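Local structure of ribose-phosphate pyrophosphokinase (Mycobacterium smegmatis, 5MP7) at residues A[102-107]-A[232-237]; A[179-184]-A[228-233]. The protein probably makes the central metabolite phosphoribosyl pyrophosphate by transferring the pyrophosphoryl group of ATP to the 1-hydroxyl of ribose 5-phosphate, with magnesium as cofactor. All blocks are in the same frame, centred on the assembly; numbering follows the deposited sequence.

Contact 1: A[102-107]-A[232-237]; sequences YARQDK and MIDTGG. With ACT (acetate ion), chain D.
Arg-104 reaches from the N-terminal domain to Met-232 and Asp-234 of the C-terminal domain, a small side-chain contact at the surface between the two phosphoribosyltransferase-like domains of a class I PRPP synthetase. The loop 102-107 follows strand 92-97, and its Tyr-102 to Gln-105 part makes a type I beta turn; 232-237 is part of the PRPP-binding motif, leading from strand 232-233 into helix 237-248. No backbone comes close, the nearest CA atoms, of Arg-104 and Met-232, being 10.4 Å apart, so the bridging falls to side chains, above all the long one of Arg-104. The arginine chain runs extended past CG and bends at chi3 (-61°), which lays its outer part across the methionine thioether. CD of Arg-104 lies 4.0 Å from CE of Met-232, and SD of Met-232 sits 3.8 Å above the guanidinium plane, toward its rim. Asp-234 comes instead to the edge of the same group, its carboxylate turned 79° from the guanidinium; the salt bridge from NH1 of Arg-104 to OD2 of Asp-234 is long, at 3.5 Å. The stronger partner of the arginine is Glu-47 of the second subunit, which pairs with NH2, while OD1 of Asp-234 is hydrogen-bonded to Ser-264. Arg-104 is predicted to bind ATP and residues 234-237 ribose 5-phosphate, and this juxtaposition is consistent with adjoining substrate sites. An acetate, probably from the crystallisation liquor, is bound at the backbone of the loop: its OXT accepts a bond from N of Thr-235 (3.0 Å, 163°) and another from OG1 of Thr-235 at 2.7 Å.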
loop_
_atom_site.group_PDB
_atom_site.type_symbol
_atom_site.label_atom_id
_atom_site.label_comp_id
_atom_site.label_asym_id
_atom_site.label_seq_id
_atom_site.Cartn_x
_atom_site.Cartn_y
_atom_site.Cartn_z
ATOM N N TYR A 102 43.498 -17.697 33.370
ATOM C CA TYR A 102 43.505 -19.073 32.991
ATOM C C TYR A 102 44.472 -19.919 33.800
ATOM O O TYR A 102 44.792 -21.036 33.399
ATOM C CB TYR A 102 43.755 -19.225 31.476
ATOM C CG TYR A 102 42.604 -18.770 30.690
ATOM C CD1 TYR A 102 41.535 -19.593 30.504
ATOM C CD2 TYR A 102 42.558 -17.481 30.162
ATOM C CE1 TYR A 102 40.446 -19.189 29.767
ATOM C CE2 TYR A 102 41.480 -17.048 29.424
ATOM C CZ TYR A 102 40.420 -17.914 29.228
ATOM O OH TYR A 102 39.295 -17.490 28.589
ATOM N N ALA A 103 44.942 -19.420 34.930
ATOM C CA ALA A 103 45.908 -20.171 35.770
ATOM C C ALA A 103 45.383 -21.507 36.232
ATOM O O ALA A 103 46.166 -22.431 36.370
ATOM C CB ALA A 103 46.363 -19.348 36.955
ATOM N N ARG A 104 44.066 -21.622 36.441
ATOM C CA ARG A 104 43.485 -22.891 36.833
ATOM C C ARG A 104 43.532 -23.973 35.747
ATOM O O ARG A 104 43.597 -25.161 36.066
ATOM C CB ARG A 104 42.076 -22.701 37.354
ATOM C CG ARG A 104 42.073 -22.119 38.762
ATOM C CD ARG A 104 40.675 -21.725 39.205
ATOM N NE ARG A 104 40.112 -20.701 38.326
ATOM C CZ ARG A 104 38.862 -20.234 38.394
ATOM N NH1 ARG A 104 37.998 -20.689 39.299
ATOM N NH2 ARG A 104 38.485 -19.282 37.552
ATOM N N GLN A 105 43.537 -23.576 34.475
ATOM C CA GLN A 105 43.714 -24.520 33.362
ATOM C C GLN A 105 45.203 -24.695 33.002
ATOM O O GLN A 105 45.648 -24.263 31.956
ATOM C CB GLN A 105 42.885 -24.048 32.182
ATOM C CG GLN A 105 42.756 -25.069 31.056
ATOM C CD GLN A 105 41.943 -26.299 31.440
ATOM O OE1 GLN A 105 40.882 -26.195 32.051
ATOM N NE2 GLN A 105 42.451 -27.472 31.104
ATOM N N ASP A 106 45.974 -25.313 33.910
ATOM C CA ASP A 106 47.461 -25.497 33.759
ATOM C C ASP A 106 47.881 -26.941 33.463
ATOM O O ASP A 106 49.050 -27.287 33.533
ATOM C CB ASP A 106 48.195 -24.991 35.003
ATOM C CG ASP A 106 47.649 -25.583 36.330
ATOM O OD1 ASP A 106 46.762 -26.493 36.325
ATOM O OD2 ASP A 106 48.101 -25.105 37.404
ATOM N N LYS A 107 46.894 -27.777 33.168
ATOM C CA LYS A 107 47.092 -29.173 32.782
ATOM C C LYS A 107 45.809 -29.705 32.135
ATOM O O LYS A 107 44.779 -29.065 32.221
ATOM C CB LYS A 107 47.428 -30.035 33.999
ATOM C CG LYS A 107 46.281 -30.161 34.984
ATOM C CD LYS A 107 46.824 -30.725 36.251
ATOM C CE LYS A 107 45.703 -31.415 37.056
ATOM N NZ LYS A 107 45.780 -32.864 36.707
ATOM N N MET A 232 42.735 -18.343 45.955
ATOM C CA MET A 232 41.680 -17.441 45.528
ATOM C C MET A 232 40.350 -17.851 46.113
ATOM O O MET A 232 40.173 -18.992 46.494
ATOM C CB MET A 232 41.585 -17.437 44.006
ATOM C CG MET A 232 40.983 -18.690 43.415
ATOM S SD MET A 232 40.699 -18.540 41.656
ATOM C CE MET A 232 42.389 -18.610 41.010
ATOM N N ILE A 233 39.414 -16.921 46.136
ATOM C CA ILE A 233 38.035 -17.238 46.440
ATOM C C ILE A 233 37.231 -16.832 45.238
ATOM O O ILE A 233 37.227 -15.649 44.888
ATOM C CB ILE A 233 37.544 -16.436 47.645
ATOM C CG1 ILE A 233 38.426 -16.704 48.864
ATOM C CG2 ILE A 233 36.105 -16.798 47.966
ATOM C CD1 ILE A 233 38.324 -15.634 49.926
ATOM N N ASP A 234 36.549 -17.787 44.606
ATOM C CA ASP A 234 35.711 -17.480 43.465
ATOM C C ASP A 234 34.215 -17.363 43.799
ATOM O O ASP A 234 33.723 -16.254 43.946
ATOM C CB ASP A 234 35.979 -18.446 42.307
ATOM C CG ASP A 234 35.263 -18.038 41.058
ATOM O OD1 ASP A 234 34.845 -16.881 40.936
ATOM O OD2 ASP A 234 35.130 -18.876 40.176
ATOM N N THR A 235 33.476 -18.475 43.861
ATOM C CA THR A 235 32.026 -18.446 44.208
ATOM C C THR A 235 31.818 -18.613 45.709
ATOM O O THR A 235 30.735 -18.312 46.219
ATOM C CB THR A 235 31.243 -19.565 43.508
ATOM O OG1 THR A 235 31.845 -20.842 43.832
ATOM C CG2 THR A 235 31.293 -19.360 42.008
ATOM N N GLY A 236 32.869 -19.057 46.414
ATOM C CA GLY A 236 32.823 -19.249 47.853
ATOM C C GLY A 236 32.236 -20.592 48.277
ATOM O O GLY A 236 32.027 -20.823 49.470
ATOM N N GLY A 237 31.998 -21.501 47.328
ATOM C CA GLY A 237 31.359 -22.792 47.633
ATOM C C GLY A 237 32.235 -23.702 48.476
ATOM O O GLY A 237 31.827 -24.151 49.531
HETATM C C ACT D . 34.982 -21.894 44.716
HETATM O O ACT D . 35.299 -21.323 45.815
HETATM O OXT ACT D . 34.474 -21.287 43.747
HETATM C CH3 ACT D . 35.184 -23.366 44.482
#

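Contact 2: A[179-184]-A[228-233]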
loop_
_atom_site.group_PDB
_atom_site.type_symbol
_atom_site.label_atom_id
_atom_site.label_comp_id
_atom_site.label_asym_id
_atom_site.label_seq_id
_atom_site.Cartn_x
_atom_site.Cartn_y
_atom_site.Cartn_z
ATOM N N SER A 179 43.159 -30.911 49.057
ATOM C CA SER A 179 44.433 -31.621 49.001
ATOM C C SER A 179 45.502 -30.915 48.162
ATOM O O SER A 179 46.700 -31.130 48.379
ATOM C CB SER A 179 44.194 -33.027 48.469
ATOM O OG SER A 179 43.474 -32.964 47.253
ATOM N N GLY A 180 45.078 -30.111 47.182
ATOM C CA GLY A 180 46.030 -29.425 46.317
ATOM C C GLY A 180 46.890 -28.382 46.996
ATOM O O GLY A 180 47.971 -28.079 46.555
ATOM N N ARG A 181 46.387 -27.804 48.069
ATOM C CA ARG A 181 46.973 -26.625 48.648
ATOM C C ARG A 181 47.736 -26.872 49.969
ATOM O O ARG A 181 48.207 -25.948 50.647
ATOM C CB ARG A 181 45.731 -25.775 48.800
ATOM C CG ARG A 181 45.769 -24.445 49.458
ATOM C CD ARG A 181 46.344 -23.328 48.609
ATOM N NE ARG A 181 46.652 -22.181 49.473
ATOM C CZ ARG A 181 47.419 -21.143 49.143
ATOM N NH1 ARG A 181 47.980 -21.023 47.942
ATOM N NH2 ARG A 181 47.595 -20.192 50.045
ATOM N N VAL A 182 47.959 -28.137 50.294
ATOM C CA VAL A 182 48.565 -28.497 51.593
ATOM C C VAL A 182 50.005 -27.974 51.728
ATOM O O VAL A 182 50.395 -27.538 52.799
ATOM C CB VAL A 182 48.485 -30.016 51.850
ATOM C CG1 VAL A 182 49.116 -30.397 53.179
ATOM C CG2 VAL A 182 47.037 -30.457 51.844
ATOM N N ARG A 183 50.761 -27.970 50.641
ATOM C CA ARG A 183 52.136 -27.512 50.688
ATOM C C ARG A 183 52.245 -26.036 51.051
ATOM O O ARG A 183 53.119 -25.644 51.812
ATOM C CB ARG A 183 52.849 -27.772 49.342
ATOM C CG ARG A 183 54.277 -27.214 49.214
ATOM C CD ARG A 183 55.190 -27.717 50.309
ATOM N NE ARG A 183 56.331 -26.823 50.480
ATOM C CZ ARG A 183 57.005 -26.625 51.627
ATOM N NH1 ARG A 183 56.694 -27.260 52.762
ATOM N NH2 ARG A 183 58.034 -25.773 51.642
ATOM N N VAL A 184 51.376 -25.209 50.477
ATOM C CA VAL A 184 51.413 -23.784 50.763
ATOM C C VAL A 184 50.990 -23.591 52.211
ATOM O O VAL A 184 51.580 -22.796 52.928
ATOM C CB VAL A 184 50.533 -22.943 49.798
ATOM C CG1 VAL A 184 50.577 -21.471 50.203
ATOM C CG2 VAL A 184 51.045 -23.087 48.361
ATOM N N LEU A 228 42.058 -20.704 57.498
ATOM C CA LEU A 228 41.728 -21.364 56.249
ATOM C C LEU A 228 42.379 -20.605 55.120
ATOM O O LEU A 228 42.051 -19.450 54.862
ATOM C CB LEU A 228 40.238 -21.318 56.041
ATOM C CG LEU A 228 39.459 -22.297 55.201
ATOM C CD1 LEU A 228 40.044 -23.683 55.235
ATOM C CD2 LEU A 228 38.024 -22.282 55.698
ATOM N N THR A 229 43.322 -21.230 54.432
ATOM C CA THR A 229 44.127 -20.515 53.446
ATOM C C THR A 229 43.882 -21.062 52.033
ATOM O O THR A 229 43.898 -22.253 51.812
ATOM C CB THR A 229 45.625 -20.495 53.848
ATOM O OG1 THR A 229 46.346 -19.672 52.937
ATOM C CG2 THR A 229 46.224 -21.864 53.849
ATOM N N ASP A 230 43.648 -20.167 51.085
ATOM C CA ASP A 230 43.514 -20.545 49.690
ATOM C C ASP A 230 44.185 -19.512 48.782
ATOM O O ASP A 230 44.478 -18.410 49.190
ATOM C CB ASP A 230 42.031 -20.728 49.321
ATOM C CG ASP A 230 41.796 -21.909 48.325
ATOM O OD1 ASP A 230 42.780 -22.492 47.832
ATOM O OD2 ASP A 230 40.620 -22.295 48.058
ATOM N N ASP A 231 44.489 -19.896 47.558
ATOM C CA ASP A 231 44.993 -18.968 46.555
ATOM C C ASP A 231 43.979 -17.924 46.145
ATOM O O ASP A 231 44.317 -16.734 46.043
ATOM C CB ASP A 231 45.559 -19.732 45.343
ATOM C CG ASP A 231 44.506 -20.584 44.610
ATOM O OD1 ASP A 231 43.488 -20.981 45.232
ATOM O OD2 ASP A 231 44.712 -20.903 43.415
ATOM N N MET A 232 42.735 -18.343 45.955
ATOM C CA MET A 232 41.680 -17.441 45.528
ATOM C C MET A 232 40.350 -17.851 46.113
ATOM O O MET A 232 40.173 -18.992 46.494
ATOM C CB MET A 232 41.585 -17.437 44.006
ATOM C CG MET A 232 40.983 -18.690 43.415
ATOM S SD MET A 232 40.699 -18.540 41.656
ATOM C CE MET A 232 42.389 -18.610 41.010
ATOM N N ILE A 233 39.414 -16.921 46.136
ATOM C CA ILE A 233 38.035 -17.238 46.440
ATOM C C ILE A 233 37.231 -16.832 45.238
ATOM O O ILE A 233 37.227 -15.649 44.888
ATOM C CB ILE A 233 37.544 -16.436 47.645
ATOM C CG1 ILE A 233 38.426 -16.704 48.864
ATOM C CG2 ILE A 233 36.105 -16.798 47.966
ATOM C CD1 ILE A 233 38.324 -15.634 49.926
#
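With CG anti to the backbone N and a bend at chi2 (77°), the side chain of Arg-181 swings from the N-cap of helix 182-191 across Thr-229 to Asp-231 and lays its guanidinium on the backbone there. Thr-229 has its hydroxyl likewise anti to its own N, which sets OG1 before the edge of that group. The result is the single hydrogen bond across the contact, from NH2 of Arg-181 to OG1 of Thr-229, 3.2 Å long and nearly straight at 160°, with the oxygen only 5° out of the guanidinium plane. One face of the guanidinium rests on the peptide between Asp-230 and Asp-231: N of Asp-231 stands 3.5 Å above its centre. On the opposite face is CG1 of Val-184, about one turn along the helix and offset toward the rim, so the flat group is sandwiched between its own helix and the strand. The Asp-230 carboxylate lies beside the aliphatic part of the arginine, OD1 of Asp-230 being 3.7 Å from CD of Arg-181. That oxygen is well out of the guanidinium plane, and no N-H points at it; any attraction between the charges is through space. At the corner, OD1 of Asp-231 takes a weak bond from N of Met-232, while OD2 is held by His-138, a predicted magnesium ligand. Asp-230 is predicted to bind ribose 5-phosphate, and two successive acidic residues, Asp-230 and Asp-231, followed by the substrate loop, are the signature of the PRPP-binding motif in type I phosphoribosyltransferases.

Contacts 1 and 2 draw on one continuous piece of chain, residues 228-237, and share Met-232 and Ile-233, though Met-232 touches the opposing segment only in contact 1. Contact 2 is partly buried and stays within the C-terminal domain; contact 1 lies at the surface, joins the two domains and has another subunit alongside. In each an arginine brings the guanidinium, but its surroundings differ: thioether and a long salt bridge in 102-107 with 232-237, backbone peptide and a hydroxyl in 179-184 with 228-233. Together they illustrate how successive parts of one predicted substrate-binding segment are engaged by two arginines, Thr-229 to Asp-231 by one and Met-232 and Asp-234 by the other.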